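Local coordinates for uncharacterized protein (Bacteroides ovatus CL02T12C04, PDB 6PTM), which probably acts as an exo-carrageenase of glycoside hydrolase family 42, cleaving carrageenan chains from their ends, at residues Q355-M368 with Y568-M580. Sequence-based numbering, arbitrary orientation.
Sequences QGSPMYFDFMAFNM and YTKASSINKAEHM. With EDO (1,2-ethanediol), chain C.
I574 drives its branched side chain into a hole on helix 358-368 framed by F361, M364, A365 and M368. Its two branches divide the work: CG2, held anti to the backbone N, packs 3.6 Å from CD2 of F361 and also meets CB of M364, while CD1 lies against CE2 of F361 and meets CE of M368 tip to tip. A beta-branched residue suits the site because its two arms reach F361 and M364 on one hand and M368 on the other. The F361 side chain stands roughly perpendicular to that of I574, and its ring lies nearly parallel to the amide of N575, whose ND2 is fixed by a 2.8 Å bond to O of A571 and by O of E652.

In the loop leading into the helix, Q355 is extended, with CG opposite its own backbone N (chi1 -180°), which carries the amide across to the backbone of I574. There NE2 gives O of I574 a nearly straight 2.9 Å bond (172°), approaching from above the carbonyl plane. An alanine here would probably leave that carbonyl without its cross-segment donor. CA of Q355 also covers one face of the Y360 ring. G356, with a positive phi that favours glycine, shares a water with OD1 of N575.

At the far end M368 and K570 lie side by side, running opposite ways, SD 3.7 Å from CD; NZ of K570 forms a salt bridge with D410 and donates a hydrogen bond to a bound ethanediol. The helices cross at 114°, a knob-into-hole packing that joins a helix of the beta-galactosidase-family region to the first helix after strand 564-567 in the parallel sheet of an alpha/beta domain.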
loop_
_atom_site.group_PDB
_atom_site.type_symbol
_atom_site.label_atom_id
_atom_site.label_comp_id
_atom_site.label_asym_id
_atom_site.label_seq_id
_atom_site.Cartn_x
_atom_site.Cartn_y
_atom_site.Cartn_z
ATOM N N GLN A 355 16.415 8.612 -22.614
ATOM C CA GLN A 355 15.233 9.206 -21.948
ATOM C C GLN A 355 15.042 10.620 -22.509
ATOM O O GLN A 355 16.026 11.363 -22.607
ATOM C CB GLN A 355 15.348 9.205 -20.432
ATOM C CG GLN A 355 14.143 9.806 -19.760
ATOM C CD GLN A 355 14.197 9.613 -18.263
ATOM O OE1 GLN A 355 15.249 9.755 -17.654
ATOM N NE2 GLN A 355 13.055 9.316 -17.666
ATOM N N GLY A 356 13.811 10.975 -22.840
ATOM C CA GLY A 356 13.481 12.299 -23.399
ATOM C C GLY A 356 13.242 12.209 -24.895
ATOM O O GLY A 356 12.590 13.096 -25.424
ATOM N N SER A 357 13.745 11.174 -25.549
ATOM C CA SER A 357 13.562 10.978 -27.006
ATOM C C SER A 357 12.197 10.359 -27.242
ATOM O O SER A 357 11.655 9.642 -26.381
ATOM C CB SER A 357 14.602 10.113 -27.611
ATOM O OG SER A 357 14.515 8.806 -27.068
ATOM N N PRO A 358 11.626 10.613 -28.430
ATOM C CA PRO A 358 10.356 10.001 -28.813
ATOM C C PRO A 358 10.357 8.475 -28.834
ATOM O O PRO A 358 9.398 7.939 -28.296
ATOM C CB PRO A 358 10.085 10.629 -30.183
ATOM C CG PRO A 358 10.732 11.991 -30.031
ATOM C CD PRO A 358 12.064 11.640 -29.399
ATOM N N MET A 359 11.418 7.820 -29.312
ATOM C CA MET A 359 11.434 6.345 -29.358
ATOM C C MET A 359 11.358 5.804 -27.917
ATOM O O MET A 359 10.676 4.793 -27.682
ATOM C CB MET A 359 12.666 5.772 -30.049
ATOM C CG MET A 359 12.648 4.282 -29.969
ATOM S SD MET A 359 14.003 3.418 -30.752
ATOM C CE MET A 359 15.348 3.877 -29.651
ATOM N N TYR A 360 12.051 6.456 -27.001
ATOM C CA TYR A 360 12.080 6.055 -25.580
ATOM C C TYR A 360 10.687 6.203 -25.013
ATOM O O TYR A 360 10.246 5.284 -24.299
ATOM C CB TYR A 360 13.094 6.900 -24.827
ATOM C CG TYR A 360 13.241 6.592 -23.358
ATOM C CD1 TYR A 360 12.343 7.098 -22.421
ATOM C CD2 TYR A 360 14.319 5.855 -22.891
ATOM C CE1 TYR A 360 12.510 6.868 -21.063
ATOM C CE2 TYR A 360 14.501 5.627 -21.540
ATOM C CZ TYR A 360 13.613 6.157 -20.620
ATOM O OH TYR A 360 13.805 5.922 -19.289
ATOM N N PHE A 361 10.057 7.353 -25.256
ATOM C CA PHE A 361 8.723 7.629 -24.711
ATOM C C PHE A 361 7.767 6.520 -25.162
ATOM O O PHE A 361 7.003 5.963 -24.362
ATOM C CB PHE A 361 8.196 8.987 -25.169
ATOM C CG PHE A 361 6.802 9.141 -24.651
ATOM C CD1 PHE A 361 5.729 8.677 -25.376
ATOM C CD2 PHE A 361 6.599 9.597 -23.366
ATOM C CE1 PHE A 361 4.449 8.731 -24.860
ATOM C CE2 PHE A 361 5.327 9.623 -22.833
ATOM C CZ PHE A 361 4.252 9.192 -23.580
ATOM N N ASP A 362 7.777 6.259 -26.462
ATOM C CA ASP A 362 6.907 5.263 -27.127
ATOM C C ASP A 362 7.149 3.897 -26.503
ATOM O O ASP A 362 6.150 3.176 -26.246
ATOM C CB ASP A 362 7.122 5.267 -28.634
ATOM C CG ASP A 362 6.408 6.417 -29.335
ATOM O OD1 ASP A 362 5.602 7.131 -28.660
ATOM O OD2 ASP A 362 6.688 6.622 -30.519
ATOM N N PHE A 363 8.414 3.525 -26.310
ATOM C CA PHE A 363 8.754 2.186 -25.773
ATOM C C PHE A 363 8.139 2.037 -24.363
ATOM O O PHE A 363 7.503 1.000 -24.061
ATOM C CB PHE A 363 10.265 1.982 -25.777
ATOM C CG PHE A 363 10.656 0.536 -25.717
ATOM C CD1 PHE A 363 10.993 -0.144 -26.873
ATOM C CD2 PHE A 363 10.730 -0.124 -24.498
ATOM C CE1 PHE A 363 11.303 -1.495 -26.822
ATOM C CE2 PHE A 363 11.077 -1.466 -24.447
ATOM C CZ PHE A 363 11.356 -2.151 -25.612
ATOM N N MET A 364 8.301 3.056 -23.514
ATOM C CA MET A 364 7.867 2.985 -22.100
ATOM C C MET A 364 6.332 3.025 -22.041
ATOM O O MET A 364 5.756 2.282 -21.215
ATOM C CB MET A 364 8.466 4.117 -21.256
ATOM C CG MET A 364 9.972 4.105 -21.161
ATOM S SD MET A 364 10.680 2.471 -20.999
ATOM C CE MET A 364 12.425 2.894 -21.029
ATOM N N ALA A 365 5.696 3.830 -22.906
ATOM C CA ALA A 365 4.232 3.995 -22.973
ATOM C C ALA A 365 3.615 2.672 -23.447
ATOM O O ALA A 365 2.658 2.197 -22.814
ATOM C CB ALA A 365 3.899 5.148 -23.895
ATOM N N PHE A 366 4.211 2.072 -24.485
ATOM C CA PHE A 366 3.804 0.756 -25.011
ATOM C C PHE A 366 3.967 -0.279 -23.886
ATOM O O PHE A 366 3.054 -1.100 -23.695
ATOM C CB PHE A 366 4.584 0.364 -26.270
ATOM C CG PHE A 366 4.547 -1.129 -26.506
ATOM C CD1 PHE A 366 3.371 -1.747 -26.895
ATOM C CD2 PHE A 366 5.648 -1.930 -26.273
ATOM C CE1 PHE A 366 3.307 -3.121 -27.055
ATOM C CE2 PHE A 366 5.591 -3.307 -26.450
ATOM C CZ PHE A 366 4.417 -3.900 -26.850
ATOM N N ASN A 367 5.102 -0.261 -23.172
ATOM C CA ASN A 367 5.376 -1.312 -22.170
ATOM C C ASN A 367 4.246 -1.259 -21.110
ATOM O O ASN A 367 3.726 -2.323 -20.700
ATOM C CB ASN A 367 6.778 -1.153 -21.567
ATOM C CG ASN A 367 7.272 -2.388 -20.827
ATOM O OD1 ASN A 367 6.958 -3.503 -21.226
ATOM N ND2 ASN A 367 8.054 -2.201 -19.772
ATOM N N MET A 368 3.858 -0.063 -20.680
ATOM C CA MET A 368 2.733 0.099 -19.739
ATOM C C MET A 368 1.437 -0.465 -20.325
ATOM O O MET A 368 0.790 -1.280 -19.627
ATOM C CB MET A 368 2.529 1.561 -19.388
ATOM C CG MET A 368 3.508 2.068 -18.337
ATOM S SD MET A 368 3.069 3.803 -18.092
ATOM C CE MET A 368 4.390 4.317 -16.997
ATOM N N TYR A 568 -1.088 14.990 -12.211
ATOM C CA TYR A 568 -0.100 13.937 -12.551
ATOM C C TYR A 568 -0.312 13.553 -14.017
ATOM O O TYR A 568 -1.456 13.342 -14.475
ATOM C CB TYR A 568 -0.194 12.701 -11.640
ATOM C CG TYR A 568 0.721 11.590 -12.082
ATOM C CD1 TYR A 568 2.061 11.625 -11.759
ATOM C CD2 TYR A 568 0.290 10.549 -12.893
ATOM C CE1 TYR A 568 2.941 10.667 -12.235
ATOM C CE2 TYR A 568 1.160 9.559 -13.343
ATOM C CZ TYR A 568 2.499 9.633 -13.038
ATOM O OH TYR A 568 3.401 8.679 -13.440
ATOM N N THR A 569 0.761 13.457 -14.777
ATOM C CA THR A 569 0.695 12.900 -16.157
ATOM C C THR A 569 1.942 12.072 -16.454
ATOM O O THR A 569 3.052 12.526 -16.153
ATOM C CB THR A 569 0.520 13.973 -17.231
ATOM O OG1 THR A 569 0.493 13.275 -18.489
ATOM C CG2 THR A 569 1.569 15.061 -17.171
ATOM N N LYS A 570 1.726 10.917 -17.063
ATOM C CA LYS A 570 2.777 10.016 -17.588
ATOM C C LYS A 570 3.627 10.748 -18.627
ATOM O O LYS A 570 4.757 10.325 -18.805
ATOM C CB LYS A 570 2.128 8.780 -18.217
ATOM C CG LYS A 570 1.502 7.820 -17.201
ATOM C CD LYS A 570 0.746 6.637 -17.821
ATOM C CE LYS A 570 -0.596 7.074 -18.361
ATOM N NZ LYS A 570 -1.316 5.995 -19.085
ATOM N N ALA A 571 3.093 11.749 -19.328
ATOM C CA ALA A 571 3.888 12.597 -20.261
ATOM C C ALA A 571 5.145 13.147 -19.563
ATOM O O ALA A 571 6.213 13.116 -20.166
ATOM C CB ALA A 571 3.026 13.726 -20.805
ATOM N N SER A 572 5.031 13.655 -18.332
ATOM C CA SER A 572 6.189 14.184 -17.560
ATOM C C SER A 572 6.954 13.064 -16.860
ATOM O O SER A 572 8.178 13.183 -16.840
ATOM C CB SER A 572 5.792 15.267 -16.582
ATOM O OG SER A 572 5.493 16.488 -17.243
ATOM N N SER A 573 6.309 12.031 -16.282
ATOM C CA SER A 573 7.044 11.000 -15.491
ATOM C C SER A 573 7.927 10.163 -16.406
ATOM O O SER A 573 9.035 9.771 -15.977
ATOM C CB SER A 573 6.122 10.142 -14.647
ATOM O OG SER A 573 5.123 9.536 -15.441
ATOM N N ILE A 574 7.460 9.835 -17.620
ATOM C CA ILE A 574 8.261 9.006 -18.557
ATOM C C ILE A 574 9.461 9.821 -19.076
ATOM O O ILE A 574 10.540 9.245 -19.155
ATOM C CB ILE A 574 7.379 8.421 -19.671
ATOM C CG1 ILE A 574 6.353 7.418 -19.107
ATOM C CG2 ILE A 574 8.268 7.792 -20.740
ATOM C CD1 ILE A 574 5.328 6.915 -20.150
ATOM N N ASN A 575 9.286 11.102 -19.418
ATOM C CA ASN A 575 10.333 11.922 -20.093
ATOM C C ASN A 575 11.336 12.486 -19.070
ATOM O O ASN A 575 12.480 12.704 -19.449
ATOM C CB ASN A 575 9.743 13.080 -20.900
ATOM C CG ASN A 575 9.165 12.644 -22.225
ATOM O OD1 ASN A 575 9.928 12.183 -23.065
ATOM N ND2 ASN A 575 7.847 12.803 -22.416
ATOM N N LYS A 576 10.969 12.674 -17.806
ATOM C CA LYS A 576 11.878 13.318 -16.817
ATOM C C LYS A 576 12.559 12.267 -15.933
ATOM O O LYS A 576 11.976 11.226 -15.639
ATOM C CB LYS A 576 11.134 14.338 -15.957
ATOM C CG LYS A 576 10.686 15.612 -16.635
ATOM C CD LYS A 576 9.797 16.454 -15.747
ATOM C CE LYS A 576 10.401 16.708 -14.369
ATOM N NZ LYS A 576 9.527 17.555 -13.518
ATOM N N ALA A 577 13.807 12.537 -15.569
ATOM C CA ALA A 577 14.629 11.661 -14.720
ATOM C C ALA A 577 14.014 11.654 -13.320
ATOM O O ALA A 577 14.048 10.610 -12.688
ATOM C CB ALA A 577 16.067 12.157 -14.694
ATOM N N GLU A 578 13.479 12.784 -12.870
ATOM C CA GLU A 578 13.166 13.015 -11.430
ATOM C C GLU A 578 11.818 13.723 -11.258
ATOM O O GLU A 578 11.721 14.619 -10.404
ATOM C CB GLU A 578 14.311 13.824 -10.811
ATOM C CG GLU A 578 15.652 13.114 -10.864
ATOM C CD GLU A 578 16.747 13.885 -10.143
ATOM O OE1 GLU A 578 16.827 15.086 -10.338
ATOM O OE2 GLU A 578 17.497 13.273 -9.393
ATOM N N HIS A 579 10.782 13.293 -11.985
ATOM C CA HIS A 579 9.463 13.943 -11.914
ATOM C C HIS A 579 8.866 13.749 -10.505
ATOM O O HIS A 579 8.218 14.673 -10.001
ATOM C CB HIS A 579 8.525 13.413 -12.987
ATOM C CG HIS A 579 7.258 14.192 -12.972
ATOM N ND1 HIS A 579 7.264 15.561 -13.113
ATOM C CD2 HIS A 579 5.973 13.830 -12.778
ATOM C CE1 HIS A 579 6.036 16.027 -13.011
ATOM N NE2 HIS A 579 5.209 14.981 -12.852
ATOM N N MET A 580 9.046 12.572 -9.908
ATOM C CA MET A 580 8.382 12.245 -8.630
ATOM C C MET A 580 9.100 12.947 -7.473
ATOM O O MET A 580 8.421 13.215 -6.476
ATOM C CB MET A 580 8.321 10.738 -8.428
ATOM C CG MET A 580 7.371 10.052 -9.438
ATOM S SD MET A 580 5.763 10.876 -9.636
ATOM C CE MET A 580 5.064 10.519 -8.022
HETATM C C1 EDO C . 1.064 4.991 -21.559
HETATM O O1 EDO C . -0.315 4.833 -21.394
HETATM C C2 EDO C . 1.398 6.446 -21.652
HETATM O O2 EDO C . 1.010 7.054 -22.866
HETATM O O HOH W 1 11.356 9.972 -23.599
#